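Local coordinates for internalin C2 (Listeria monocytogenes serotype 4b str. F2365, PDB 4FHO), which belongs to the leucine-rich-repeat internalins of Listeria and probably acts in adhesion to, or invasion of, host cells, at residues T123-V128 with L140-N145; T148-L153 with L172-N177; N167-L172 with D187-S192. All blocks are in the same frame, centred on the assembly; numbering follows the deposited sequence. Where two conformers were deposited one is given.

Contact 1 (T123-V128 with L140-N145)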
ATOM      1  N   THR A 123      -3.692  -8.654  -3.411  1.00 50.46           N
ATOM      2  CA  THR A 123      -2.342  -8.855  -3.969  1.00 47.51           C
ATOM      3  C   THR A 123      -1.801 -10.271  -3.777  1.00 47.03           C
ATOM      4  O   THR A 123      -0.632 -10.535  -4.080  1.00 50.79           O
ATOM      5  CB  THR A 123      -1.366  -7.768  -3.496  1.00 49.09           C
ATOM      6  OG1 THR A 123      -1.325  -7.718  -2.069  1.00 53.30           O
ATOM      7  CG2 THR A 123      -1.834  -6.394  -4.049  1.00 45.29           C
ATOM      8  N   GLN A 124      -2.674 -11.183  -3.338  1.00 49.54           N
ATOM      9  CA  GLN A 124      -2.330 -12.581  -3.062  1.00 51.80           C
ATOM     10  C   GLN A 124      -1.181 -12.725  -2.066  1.00 56.73           C
ATOM     11  O   GLN A 124      -0.396 -13.667  -2.169  1.00 55.29           O
ATOM     12  CB  GLN A 124      -1.995 -13.343  -4.364  1.00 53.58           C
ATOM     13  CG  GLN A 124      -3.065 -13.251  -5.432  1.00 53.99           C
ATOM     14  CD  GLN A 124      -2.688 -13.932  -6.738  1.00 54.75           C
ATOM     15  OE1 GLN A 124      -1.909 -14.873  -6.765  1.00 71.46           O
ATOM     16  NE2 GLN A 124      -3.251 -13.457  -7.810  1.00 61.13           N
ATOM     17  N   ILE A 125      -1.096 -11.820  -1.095  1.00 52.35           N
ATOM     18  CA  ILE A 125      -0.070 -11.899  -0.044  1.00 52.26           C
ATOM     19  C   ILE A 125      -0.583 -12.698   1.153  1.00 58.37           C
ATOM     20  O   ILE A 125      -1.793 -12.736   1.442  1.00 54.19           O
ATOM     21  CB  ILE A 125       0.521 -10.503   0.341  1.00 54.53           C
ATOM     22  CG1 ILE A 125      -0.507  -9.543   0.957  1.00 56.38           C
ATOM     23  CG2 ILE A 125       1.178  -9.870  -0.892  1.00 54.34           C
ATOM     24  CD1 ILE A 125       0.066  -8.184   1.333  1.00 59.13           C
ATOM     25  N   THR A 126       0.337 -13.368   1.829  1.00 57.77           N
ATOM     26  CA  THR A 126       0.057 -14.083   3.082  1.00 56.00           C
ATOM     27  C   THR A 126       0.771 -13.482   4.295  1.00 63.79           C
ATOM     28  O   THR A 126       0.448 -13.841   5.405  1.00 66.33           O
ATOM     29  CB  THR A 126       0.438 -15.575   2.947  1.00 61.57           C
ATOM     30  OG1 THR A 126       1.849 -15.698   2.752  1.00 64.00           O
ATOM     31  CG2 THR A 126      -0.277 -16.207   1.739  1.00 61.50           C
ATOM     32  N   ASP A 127       1.700 -12.557   4.078  1.00 64.45           N
ATOM     33  CA  ASP A 127       2.716 -12.177   5.056  1.00 71.23           C
ATOM     34  C   ASP A 127       2.992 -10.674   4.896  1.00 66.25           C
ATOM     35  O   ASP A 127       3.272 -10.230   3.793  1.00 63.60           O
ATOM     36  CB  ASP A 127       3.984 -13.004   4.729  1.00 76.91           C
ATOM     37  CG  ASP A 127       5.092 -12.863   5.751  1.00 87.67           C
ATOM     38  OD1 ASP A 127       4.871 -12.335   6.859  1.00 92.80           O
ATOM     39  OD2 ASP A 127       6.207 -13.341   5.447  1.00108.85           O
ATOM     40  N   VAL A 128       2.945  -9.911   5.981  1.00 60.24           N
ATOM     41  CA  VAL A 128       3.243  -8.442   5.963  1.00 64.09           C
ATOM     42  C   VAL A 128       4.546  -8.072   6.717  1.00 63.94           C
ATOM     43  O   VAL A 128       4.820  -6.893   6.982  1.00 64.64           O
ATOM     44  CB  VAL A 128       2.032  -7.599   6.446  1.00 64.39           C
ATOM     45  CG1 VAL A 128       0.894  -7.701   5.436  1.00 62.43           C
ATOM     46  CG2 VAL A 128       1.587  -7.996   7.842  1.00 67.85           C
ATOM     47  N   LEU A 140      -3.097   2.152   5.458  1.00 55.71           N
ATOM     48  CA  LEU A 140      -2.727   0.831   4.993  1.00 55.97           C
ATOM     49  C   LEU A 140      -3.961   0.016   4.648  1.00 52.97           C
ATOM     50  O   LEU A 140      -4.815  -0.174   5.505  1.00 54.66           O
ATOM     51  CB  LEU A 140      -1.875   0.125   6.051  1.00 52.98           C
ATOM     52  CG  LEU A 140      -1.335  -1.263   5.683  1.00 61.83           C
ATOM     53  CD1 LEU A 140      -0.553  -1.276   4.355  1.00 54.17           C
ATOM     54  CD2 LEU A 140      -0.475  -1.819   6.817  1.00 59.85           C
ATOM     55  N   TYR A 141      -4.051  -0.442   3.395  1.00 48.11           N
ATOM     56  CA  TYR A 141      -5.087  -1.394   2.975  1.00 53.06           C
ATOM     57  C   TYR A 141      -4.468  -2.769   2.751  1.00 54.63           C
ATOM     58  O   TYR A 141      -3.642  -2.942   1.858  1.00 52.96           O
ATOM     59  CB  TYR A 141      -5.788  -0.948   1.690  1.00 52.86           C
ATOM     60  CG  TYR A 141      -6.331   0.460   1.650  1.00 49.43           C
ATOM     61  CD1 TYR A 141      -5.514   1.540   1.292  1.00 59.52           C
ATOM     62  CD2 TYR A 141      -7.689   0.723   1.905  1.00 59.99           C
ATOM     63  CE1 TYR A 141      -6.025   2.851   1.224  1.00 53.56           C
ATOM     64  CE2 TYR A 141      -8.203   2.028   1.852  1.00 60.43           C
ATOM     65  CZ  TYR A 141      -7.370   3.083   1.504  1.00 59.78           C
ATOM     66  OH  TYR A 141      -7.860   4.362   1.434  1.00 64.53           O
ATOM     67  N   LEU A 142      -4.927  -3.755   3.515  1.00 54.50           N
ATOM     68  CA  LEU A 142      -4.490  -5.148   3.391  1.00 53.35           C
ATOM     69  C   LEU A 142      -5.634  -6.127   3.073  1.00 53.17           C
ATOM     70  O   LEU A 142      -5.467  -7.329   3.217  1.00 56.91           O
ATOM     71  CB  LEU A 142      -3.792  -5.545   4.694  1.00 50.88           C
ATOM     72  CG  LEU A 142      -2.453  -4.849   4.976  1.00 63.08           C
ATOM     73  CD1 LEU A 142      -1.881  -5.282   6.332  1.00 59.58           C
ATOM     74  CD2 LEU A 142      -1.407  -5.083   3.892  1.00 57.71           C
ATOM     75  N   ASP A 143      -6.759  -5.609   2.573  1.00 50.23           N
ATOM     76  CA  ASP A 143      -7.995  -6.388   2.390  1.00 53.86           C
ATOM     77  C   ASP A 143      -7.879  -7.424   1.298  1.00 50.77           C
ATOM     78  O   ASP A 143      -7.141  -7.218   0.357  1.00 49.28           O
ATOM     79  CB  ASP A 143      -9.169  -5.479   1.999  1.00 57.69           C
ATOM     80  CG  ASP A 143      -9.365  -4.362   2.978  1.00 60.61           C
ATOM     81  OD1 ASP A 143     -10.034  -4.572   3.999  1.00 72.72           O
ATOM     82  OD2 ASP A 143      -8.767  -3.297   2.753  1.00 64.81           O
ATOM     83  N   LEU A 144      -8.617  -8.525   1.442  1.00 46.69           N
ATOM     84  CA  LEU A 144      -8.782  -9.534   0.374  1.00 50.78           C
ATOM     85  C   LEU A 144      -7.449 -10.257   0.042  1.00 50.80           C
ATOM     86  O   LEU A 144      -7.089 -10.450  -1.111  1.00 47.82           O
ATOM     87  CB  LEU A 144      -9.451  -8.920  -0.865  1.00 51.11           C
ATOM     88  CG  LEU A 144     -10.852  -8.299  -0.640  1.00 57.16           C
ATOM     89  CD1 LEU A 144     -11.200  -7.220  -1.672  1.00 56.05           C
ATOM     90  CD2 LEU A 144     -11.841  -9.436  -0.690  1.00 52.87           C
ATOM     91  N   ASN A 145      -6.727 -10.619   1.087  1.00 52.38           N
ATOM     92  CA  ASN A 145      -5.509 -11.410   1.018  1.00 50.52           C
ATOM     93  C   ASN A 145      -5.706 -12.665   1.887  1.00 55.16           C
ATOM     94  O   ASN A 145      -6.847 -13.064   2.148  1.00 55.15           O
ATOM     95  CB  ASN A 145      -4.341 -10.496   1.421  1.00 49.71           C
ATOM     96  CG  ASN A 145      -4.026  -9.469   0.345  1.00 49.82           C
ATOM     97  OD1 ASN A 145      -3.730  -9.830  -0.767  1.00 50.52           O
ATOM     98  ND2 ASN A 145      -4.120  -8.191   0.675  1.00 46.89           N
TER
HETATM   99  O   HOH W   1      -5.447 -11.817  -2.809  1.00 49.89           O
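The contact is one rung of the asparagine ladder of the leucine-rich repeat, with Asn145 reaching across to the backbone of Thr123 and Ile125. The CB of Asn145 is directed at the preceding coil, and chi1 of -72° swings CG back to the side of its own N, away from the carbonyl. OD1 accepts the N-H of Thr123 at 2.9 Å, in the plane of the amide and on a lone pair. The bond is bent, with 141° at the hydrogen. Ile125 N adds a weak bond to the same OD1 at 3.3 Å. The other end of the amide turns back to its own coil, where ND2 donates to Leu142 O at 3.0 Å. ND2 also donates to Leu120 O, which takes the hydroxyl of Thr123 as well. Both ends of the amide are thus held, which fixes its rotation. Ile125 CG1 lies over one face of this amide, 3.6 Å from Asn145 CG. Further along the segment, on the core side, Val128 CG1 rests against the forked end of Leu142, at 3.8 Å from both CD1 and CD2. Water 1 bridges the two backbones beside the rung. It accepts from Gln124 N at 2.9 Å and donates to Leu144 O at 2.7 Å. Thr123 stands one 22-residue repeat before Asn145, at the ladder position itself. Buried asparagines that satisfy loop amides of the previous coil, beside a core of stacked aliphatic side chains, are the hallmark of the leucine-rich-repeat solenoid.

Contact 2 (T148-L153 with L172-N177); sequences TNISPL and LTPLAN
Unusually, Pro174 stands with the CB-CG edge of its ring on one face of the peptide that joins Ile150 to Ser151. The two segments are successive turns on the convex side of the leucine-rich-repeat solenoid, each with a short 3-10 segment. Pro174 CB sits above the carbonyl end, 3.3 Å from Ile150 O. Pro174 CG sits above the amide end, 3.5 Å from Ser151 N. Both polar atoms of this peptide are bonded within their own segment: Ile150 O accepts from Leu153 N, and Ser151 N donates to Asn149 OD1. The matching bond in the next coil runs from Leu175 N to Leu172 O at 2.9 Å. The rest of the contact is aliphatic. Ile150 was modelled in two conformers, and its side-chain contacts are described for one of them. There CG2 is anti to the backbone N and meets Leu175 CD2 at 3.6 Å, crossing it at a slant. Ile150 CD1 lies alongside Leu172 CD2, more loosely. An Asx turn leads into the first 3-10 segment: Asn149 OD1 takes Ser151 N from above its carbonyl plane at 3.1 Å, and Ser151 OG, tilted 16° from that plane, at 2.8 Å.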
ATOM      1  N   THR A 148      -2.612 -13.772   8.178  1.00 60.80           N
ATOM      2  CA  THR A 148      -2.934 -14.279   9.506  1.00 65.03           C
ATOM      3  C   THR A 148      -2.330 -13.389  10.591  1.00 68.49           C
ATOM      4  O   THR A 148      -3.040 -12.931  11.464  1.00 72.76           O
ATOM      5  CB  THR A 148      -2.460 -15.744   9.661  1.00 72.38           C
ATOM      6  OG1 THR A 148      -1.065 -15.848   9.342  1.00 87.19           O
ATOM      7  CG2 THR A 148      -3.213 -16.645   8.707  1.00 68.45           C
ATOM      8  N   ASN A 149      -1.034 -13.104  10.498  1.00 69.26           N
ATOM      9  CA  ASN A 149      -0.268 -12.458  11.567  1.00 71.59           C
ATOM     10  C   ASN A 149      -0.130 -10.939  11.331  1.00 67.62           C
ATOM     11  O   ASN A 149       0.355 -10.538  10.288  1.00 69.68           O
ATOM     12  CB  ASN A 149       1.120 -13.126  11.648  1.00 75.90           C
ATOM     13  CG  ASN A 149       1.901 -12.760  12.899  1.00 78.98           C
ATOM     14  OD1 ASN A 149       1.382 -12.142  13.832  1.00 88.12           O
ATOM     15  ND2 ASN A 149       3.155 -13.175  12.938  1.00 84.34           N
ATOM     16  N   ILE A 150      -0.550 -10.135  12.322  1.00 65.45           N
ATOM     17  CA  ILE A 150      -0.442  -8.661  12.296  0.50 69.31           C
ATOM     18  C   ILE A 150       0.777  -8.173  13.115  1.00 69.72           C
ATOM     19  O   ILE A 150       1.039  -6.968  13.190  1.00 74.58           O
ATOM     20  CB  ILE A 150      -1.735  -8.001  12.833  0.50 70.48           C
ATOM     21  CG1 ILE A 150      -2.966  -8.423  12.033  0.50 72.59           C
ATOM     22  CG2 ILE A 150      -1.702  -6.482  12.743  0.50 91.62           C
ATOM     23  CD1 ILE A 150      -4.206  -7.687  12.503  0.50 66.73           C
ATOM     24  N   SER A 151       1.561  -9.094  13.698  1.00 67.77           N
ATOM     25  CA  SER A 151       2.743  -8.710  14.513  1.00 77.04           C
ATOM     26  C   SER A 151       3.660  -7.638  13.883  1.00 76.09           C
ATOM     27  O   SER A 151       4.042  -6.698  14.580  1.00 75.10           O
ATOM     28  CB  SER A 151       3.578  -9.936  14.926  1.00 77.38           C
ATOM     29  OG  SER A 151       2.827 -10.721  15.829  1.00 83.81           O
ATOM     30  N   PRO A 152       3.952  -7.737  12.564  1.00 74.62           N
ATOM     31  CA  PRO A 152       4.788  -6.723  11.913  1.00 75.18           C
ATOM     32  C   PRO A 152       4.265  -5.291  11.880  1.00 71.47           C
ATOM     33  O   PRO A 152       5.066  -4.397  11.650  1.00 73.29           O
ATOM     34  CB  PRO A 152       4.926  -7.262  10.484  1.00 74.04           C
ATOM     35  CG  PRO A 152       4.804  -8.733  10.652  1.00 80.87           C
ATOM     36  CD  PRO A 152       3.675  -8.836  11.624  1.00 76.88           C
ATOM     37  N   LEU A 153       2.961  -5.077  12.093  1.00 68.22           N
ATOM     38  CA  LEU A 153       2.383  -3.728  12.187  1.00 71.29           C
ATOM     39  C   LEU A 153       2.551  -3.006  13.526  1.00 75.81           C
ATOM     40  O   LEU A 153       2.301  -1.800  13.588  1.00 75.92           O
ATOM     41  CB  LEU A 153       0.879  -3.750  11.847  1.00 73.09           C
ATOM     42  CG  LEU A 153       0.403  -4.454  10.583  1.00 69.27           C
ATOM     43  CD1 LEU A 153      -1.087  -4.190  10.390  1.00 63.87           C
ATOM     44  CD2 LEU A 153       1.204  -4.002   9.371  1.00 68.92           C
ATOM     45  N   LEU A 172      -5.736  -9.349  17.535  1.00 77.43           N
ATOM     46  CA  LEU A 172      -5.590  -7.892  17.369  1.00 76.27           C
ATOM     47  C   LEU A 172      -4.594  -7.252  18.345  1.00 72.95           C
ATOM     48  O   LEU A 172      -4.421  -6.028  18.345  1.00 78.37           O
ATOM     49  CB  LEU A 172      -6.955  -7.210  17.473  1.00 75.31           C
ATOM     50  CG  LEU A 172      -8.016  -7.566  16.421  1.00 75.52           C
ATOM     51  CD1 LEU A 172      -9.289  -6.779  16.707  1.00 76.49           C
ATOM     52  CD2 LEU A 172      -7.529  -7.310  14.995  1.00 71.06           C
ATOM     53  N   THR A 173      -3.923  -8.070  19.158  1.00 79.66           N
ATOM     54  CA  THR A 173      -2.904  -7.599  20.105  1.00 83.10           C
ATOM     55  C   THR A 173      -1.812  -6.703  19.490  1.00 79.41           C
ATOM     56  O   THR A 173      -1.479  -5.687  20.098  1.00 80.58           O
ATOM     57  CB  THR A 173      -2.291  -8.773  20.902  1.00 93.54           C
ATOM     58  OG1 THR A 173      -3.349  -9.455  21.587  1.00 87.55           O
ATOM     59  CG2 THR A 173      -1.260  -8.286  21.920  1.00 98.63           C
ATOM     60  N   PRO A 174      -1.340  -6.999  18.251  1.00 76.55           N
ATOM     61  CA  PRO A 174      -0.389  -6.077  17.597  1.00 78.56           C
ATOM     62  C   PRO A 174      -0.879  -4.644  17.362  1.00 73.64           C
ATOM     63  O   PRO A 174      -0.060  -3.764  17.170  1.00 83.13           O
ATOM     64  CB  PRO A 174      -0.094  -6.769  16.263  1.00 79.93           C
ATOM     65  CG  PRO A 174      -0.285  -8.210  16.560  1.00 82.67           C
ATOM     66  CD  PRO A 174      -1.487  -8.233  17.458  1.00 76.23           C
ATOM     67  N   LEU A 175      -2.191  -4.417  17.401  1.00 77.38           N
ATOM     68  CA  LEU A 175      -2.770  -3.082  17.225  1.00 82.65           C
ATOM     69  C   LEU A 175      -2.816  -2.217  18.497  1.00 81.45           C
ATOM     70  O   LEU A 175      -3.143  -1.035  18.391  1.00 80.76           O
ATOM     71  CB  LEU A 175      -4.181  -3.193  16.620  1.00 78.07           C
ATOM     72  CG  LEU A 175      -4.358  -4.072  15.378  1.00 79.36           C
ATOM     73  CD1 LEU A 175      -5.792  -3.926  14.871  1.00 80.00           C
ATOM     74  CD2 LEU A 175      -3.343  -3.727  14.288  1.00 73.50           C
ATOM     75  N   ALA A 176      -2.461  -2.783  19.664  1.00 86.17           N
ATOM     76  CA  ALA A 176      -2.593  -2.117  20.979  1.00 92.01           C
ATOM     77  C   ALA A 176      -1.908  -0.751  21.124  1.00 95.48           C
ATOM     78  O   ALA A 176      -2.404   0.099  21.858  1.00 92.04           O
ATOM     79  CB  ALA A 176      -2.115  -3.043  22.094  1.00 93.57           C
ATOM     80  N   ASN A 177      -0.783  -0.555  20.431  1.00 92.88           N
ATOM     81  CA  ASN A 177       0.009   0.695  20.497  1.00 97.24           C
ATOM     82  C   ASN A 177      -0.240   1.676  19.331  1.00 90.55           C
ATOM     83  O   ASN A 177       0.408   2.722  19.280  1.00 89.25           O
ATOM     84  CB  ASN A 177       1.522   0.343  20.543  1.00108.44           C
ATOM     85  CG  ASN A 177       2.373   1.326  21.359  1.00108.04           C
ATOM     86  OD1 ASN A 177       1.915   2.360  21.858  1.00107.24           O
ATOM     87  ND2 ASN A 177       3.655   1.002  21.462  1.00111.30           N
TER

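Contact 3 (N167-L172 with D187-S192)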
ATOM      1  N   ASN A 167      -9.438 -11.465   5.513  1.00 52.19           N
ATOM      2  CA  ASN A 167      -8.167 -12.137   5.757  1.00 53.63           C
ATOM      3  C   ASN A 167      -8.444 -13.305   6.725  1.00 58.10           C
ATOM      4  O   ASN A 167      -9.591 -13.741   6.819  1.00 61.60           O
ATOM      5  CB  ASN A 167      -7.139 -11.092   6.242  1.00 54.30           C
ATOM      6  CG  ASN A 167      -6.504 -10.327   5.107  1.00 51.60           C
ATOM      7  OD1 ASN A 167      -5.733 -10.889   4.361  1.00 52.72           O
ATOM      8  ND2 ASN A 167      -6.834  -9.042   4.961  1.00 49.17           N
ATOM      9  N   GLN A 168      -7.429 -13.800   7.437  1.00 59.96           N
ATOM     10  CA  GLN A 168      -7.576 -14.879   8.410  1.00 59.65           C
ATOM     11  C   GLN A 168      -6.995 -14.444   9.769  1.00 64.28           C
ATOM     12  O   GLN A 168      -6.441 -15.257  10.490  1.00 66.43           O
ATOM     13  CB  GLN A 168      -6.870 -16.132   7.883  1.00 69.22           C
ATOM     14  CG  GLN A 168      -7.365 -16.652   6.534  1.00 87.33           C
ATOM     15  CD  GLN A 168      -7.901 -18.071   6.594  1.00108.61           C
ATOM     16  OE1 GLN A 168      -9.024 -18.303   7.051  1.00118.75           O
ATOM     17  NE2 GLN A 168      -7.093 -19.033   6.136  1.00 92.92           N
ATOM     18  N   VAL A 169      -7.143 -13.159  10.106  1.00 61.12           N
ATOM     19  CA  VAL A 169      -6.563 -12.573  11.307  1.00 67.16           C
ATOM     20  C   VAL A 169      -7.338 -13.085  12.520  1.00 68.09           C
ATOM     21  O   VAL A 169      -8.564 -13.055  12.507  1.00 68.93           O
ATOM     22  CB  VAL A 169      -6.621 -11.025  11.266  1.00 67.14           C
ATOM     23  CG1 VAL A 169      -6.209 -10.408  12.594  1.00 73.58           C
ATOM     24  CG2 VAL A 169      -5.737 -10.485  10.159  1.00 61.53           C
ATOM     25  N   ASN A 170      -6.625 -13.567  13.539  1.00 72.96           N
ATOM     26  CA  ASN A 170      -7.234 -14.033  14.812  1.00 71.46           C
ATOM     27  C   ASN A 170      -6.787 -13.321  16.088  1.00 76.25           C
ATOM     28  O   ASN A 170      -7.283 -13.653  17.172  1.00 81.47           O
ATOM     29  CB  ASN A 170      -7.078 -15.568  14.963  1.00 82.46           C
ATOM     30  CG  ASN A 170      -5.652 -16.005  15.274  1.00 79.77           C
ATOM     31  OD1 ASN A 170      -4.936 -16.474  14.409  1.00 85.37           O
ATOM     32  ND2 ASN A 170      -5.256 -15.888  16.536  1.00 94.75           N
ATOM     33  N   ASP A 171      -5.867 -12.364  15.970  1.00 79.76           N
ATOM     34  CA  ASP A 171      -5.259 -11.711  17.127  1.00 87.43           C
ATOM     35  C   ASP A 171      -5.070 -10.230  16.791  1.00 82.89           C
ATOM     36  O   ASP A 171      -4.343  -9.907  15.863  1.00 77.93           O
ATOM     37  CB  ASP A 171      -3.913 -12.407  17.433  1.00 83.22           C
ATOM     38  CG  ASP A 171      -3.370 -12.104  18.826  1.00 90.04           C
ATOM     39  OD1 ASP A 171      -3.817 -11.147  19.498  1.00 89.21           O
ATOM     40  OD2 ASP A 171      -2.468 -12.849  19.255  1.00101.95           O
ATOM     41  N   LEU A 172      -5.736  -9.349  17.535  1.00 77.43           N
ATOM     42  CA  LEU A 172      -5.590  -7.892  17.369  1.00 76.27           C
ATOM     43  C   LEU A 172      -4.594  -7.252  18.345  1.00 72.95           C
ATOM     44  O   LEU A 172      -4.421  -6.028  18.345  1.00 78.37           O
ATOM     45  CB  LEU A 172      -6.955  -7.210  17.473  1.00 75.31           C
ATOM     46  CG  LEU A 172      -8.016  -7.566  16.421  1.00 75.52           C
ATOM     47  CD1 LEU A 172      -9.289  -6.779  16.707  1.00 76.49           C
ATOM     48  CD2 LEU A 172      -7.529  -7.310  14.995  1.00 71.06           C
ATOM     49  N   ASP A 187     -13.844  -6.667   8.713  1.00 58.86           N
ATOM     50  CA  ASP A 187     -14.941  -7.613   8.396  1.00 58.32           C
ATOM     51  C   ASP A 187     -14.363  -8.918   7.816  1.00 64.77           C
ATOM     52  O   ASP A 187     -13.460  -8.860   7.000  1.00 61.06           O
ATOM     53  CB  ASP A 187     -15.937  -7.035   7.370  1.00 65.28           C
ATOM     54  CG  ASP A 187     -16.805  -5.900   7.926  1.00 67.59           C
ATOM     55  OD1 ASP A 187     -16.839  -5.688   9.150  1.00 71.62           O
ATOM     56  OD2 ASP A 187     -17.495  -5.222   7.123  1.00 62.08           O
ATOM     57  N   ASP A 188     -14.892 -10.065   8.252  1.00 58.79           N
ATOM     58  CA  ASP A 188     -14.581 -11.383   7.670  1.00 62.02           C
ATOM     59  C   ASP A 188     -13.122 -11.776   7.973  1.00 60.19           C
ATOM     60  O   ASP A 188     -12.249 -11.763   7.119  1.00 62.71           O
ATOM     61  CB  ASP A 188     -14.976 -11.455   6.169  1.00 58.34           C
ATOM     62  CG  ASP A 188     -14.970 -12.888   5.600  1.00 74.13           C
ATOM     63  OD1 ASP A 188     -14.578 -13.863   6.278  1.00 68.85           O
ATOM     64  OD2 ASP A 188     -15.330 -13.034   4.418  1.00100.08           O
ATOM     65  N   ASN A 189     -12.910 -12.096   9.240  1.00 59.21           N
ATOM     66  CA  ASN A 189     -11.643 -12.545   9.793  1.00 61.44           C
ATOM     67  C   ASN A 189     -11.958 -13.636  10.847  1.00 61.06           C
ATOM     68  O   ASN A 189     -13.057 -14.204  10.820  1.00 67.40           O
ATOM     69  CB  ASN A 189     -10.888 -11.325  10.341  1.00 62.16           C
ATOM     70  CG  ASN A 189     -10.054 -10.636   9.290  1.00 59.97           C
ATOM     71  OD1 ASN A 189      -9.103 -11.218   8.755  1.00 58.78           O
ATOM     72  ND2 ASN A 189     -10.384  -9.389   9.004  1.00 56.10           N
ATOM     73  N   LYS A 190     -11.018 -13.953  11.726  1.00 68.53           N
ATOM     74  CA  LYS A 190     -11.224 -14.932  12.793  1.00 71.33           C
ATOM     75  C   LYS A 190     -11.025 -14.268  14.156  1.00 78.73           C
ATOM     76  O   LYS A 190     -10.438 -14.852  15.053  1.00 75.22           O
ATOM     77  CB  LYS A 190     -10.271 -16.122  12.587  1.00 78.43           C
ATOM     78  CG  LYS A 190     -10.454 -16.864  11.268  1.00 82.88           C
ATOM     79  CD  LYS A 190     -11.627 -17.841  11.325  1.00 98.85           C
ATOM     80  CE  LYS A 190     -12.090 -18.265   9.937  1.00103.68           C
ATOM     81  NZ  LYS A 190     -10.981 -18.770   9.078  1.00106.05           N
ATOM     82  N   ILE A 191     -11.567 -13.057  14.320  1.00 74.11           N
ATOM     83  CA  ILE A 191     -11.382 -12.277  15.545  1.00 75.49           C
ATOM     84  C   ILE A 191     -12.438 -12.729  16.571  1.00 76.93           C
ATOM     85  O   ILE A 191     -13.627 -12.828  16.241  1.00 78.84           O
ATOM     86  CB  ILE A 191     -11.462 -10.747  15.256  1.00 75.87           C
ATOM     87  CG1 ILE A 191     -10.327 -10.323  14.296  1.00 71.34           C
ATOM     88  CG2 ILE A 191     -11.398  -9.927  16.542  1.00 73.70           C
ATOM     89  CD1 ILE A 191     -10.518  -8.964  13.635  1.00 69.80           C
ATOM     90  N   SER A 192     -11.994 -13.041  17.790  1.00 82.02           N
ATOM     91  CA  SER A 192     -12.902 -13.282  18.940  1.00 86.59           C
ATOM     92  C   SER A 192     -12.707 -12.376  20.152  1.00 92.30           C
ATOM     93  O   SER A 192     -13.660 -12.144  20.881  1.00103.89           O
ATOM     94  CB  SER A 192     -12.826 -14.750  19.384  1.00 92.05           C
ATOM     95  OG  SER A 192     -11.492 -15.139  19.629  1.00 84.96           O
TER
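Asn189 reaches from its own coil to the backbone of Asn167 and Val169, as a further rung of the asparagine ladder of this leucine-rich-repeat solenoid. Its CB starts 3.6 Å from Val169 O. Its CG, turned to the side of its own N (chi1 -87°), lies equally far from the amide nitrogens of Asn167 and Val169. OD1 then grips the loop. It accepts Val169 N at 3.1 Å in a fairly straight bond (163° at the hydrogen), with the donor tilted from the amide plane. Asn167 N makes a weak second bond to it and also donates to Asp188 O, at 3.3 Å. ND2 is satisfied elsewhere, by Ile164 O and Ala186 O, so both ends of this buried amide are tied down. The backbones join again one residue on, where Lys190 N donates to Val169 O at 2.7 Å. Outside, the Lys190 chain runs alongside Gln168, bent at chi2 and chi4, and NZ makes a weak hydrogen bond to Gln168 OE1. On the buried side Ile191 crosses Leu172 at about a right angle. Ile191 CG2 meets Leu172 CD1 at 3.8 Å, and Ile191 CD1 meets Leu172 CD2 at 3.7 Å.

How the contacts relate
Each contact joins a neighbouring pair of coils, and contacts 2 and 3 share the coil that carries 167-177. Contacts 1 and 3 both belong to the asparagine ladder, with centres about 13 Å apart. Asn167 joins them: its ND2 donates to Leu142 O, 2.8 Å away, so this carbonyl serves two asparagines. Contact 2 lies further round the coils, on the convex side, with its centre about 11 Å from contact 3 and about 14 Å from contact 1. It shares Leu172 with contact 3, and their segments alternate. Toward contact 1 the link is packing: Val128 O lies 3.5 Å from Pro152 CB, and Leu140 CD2 lies 3.8 Å from Leu153 CD2.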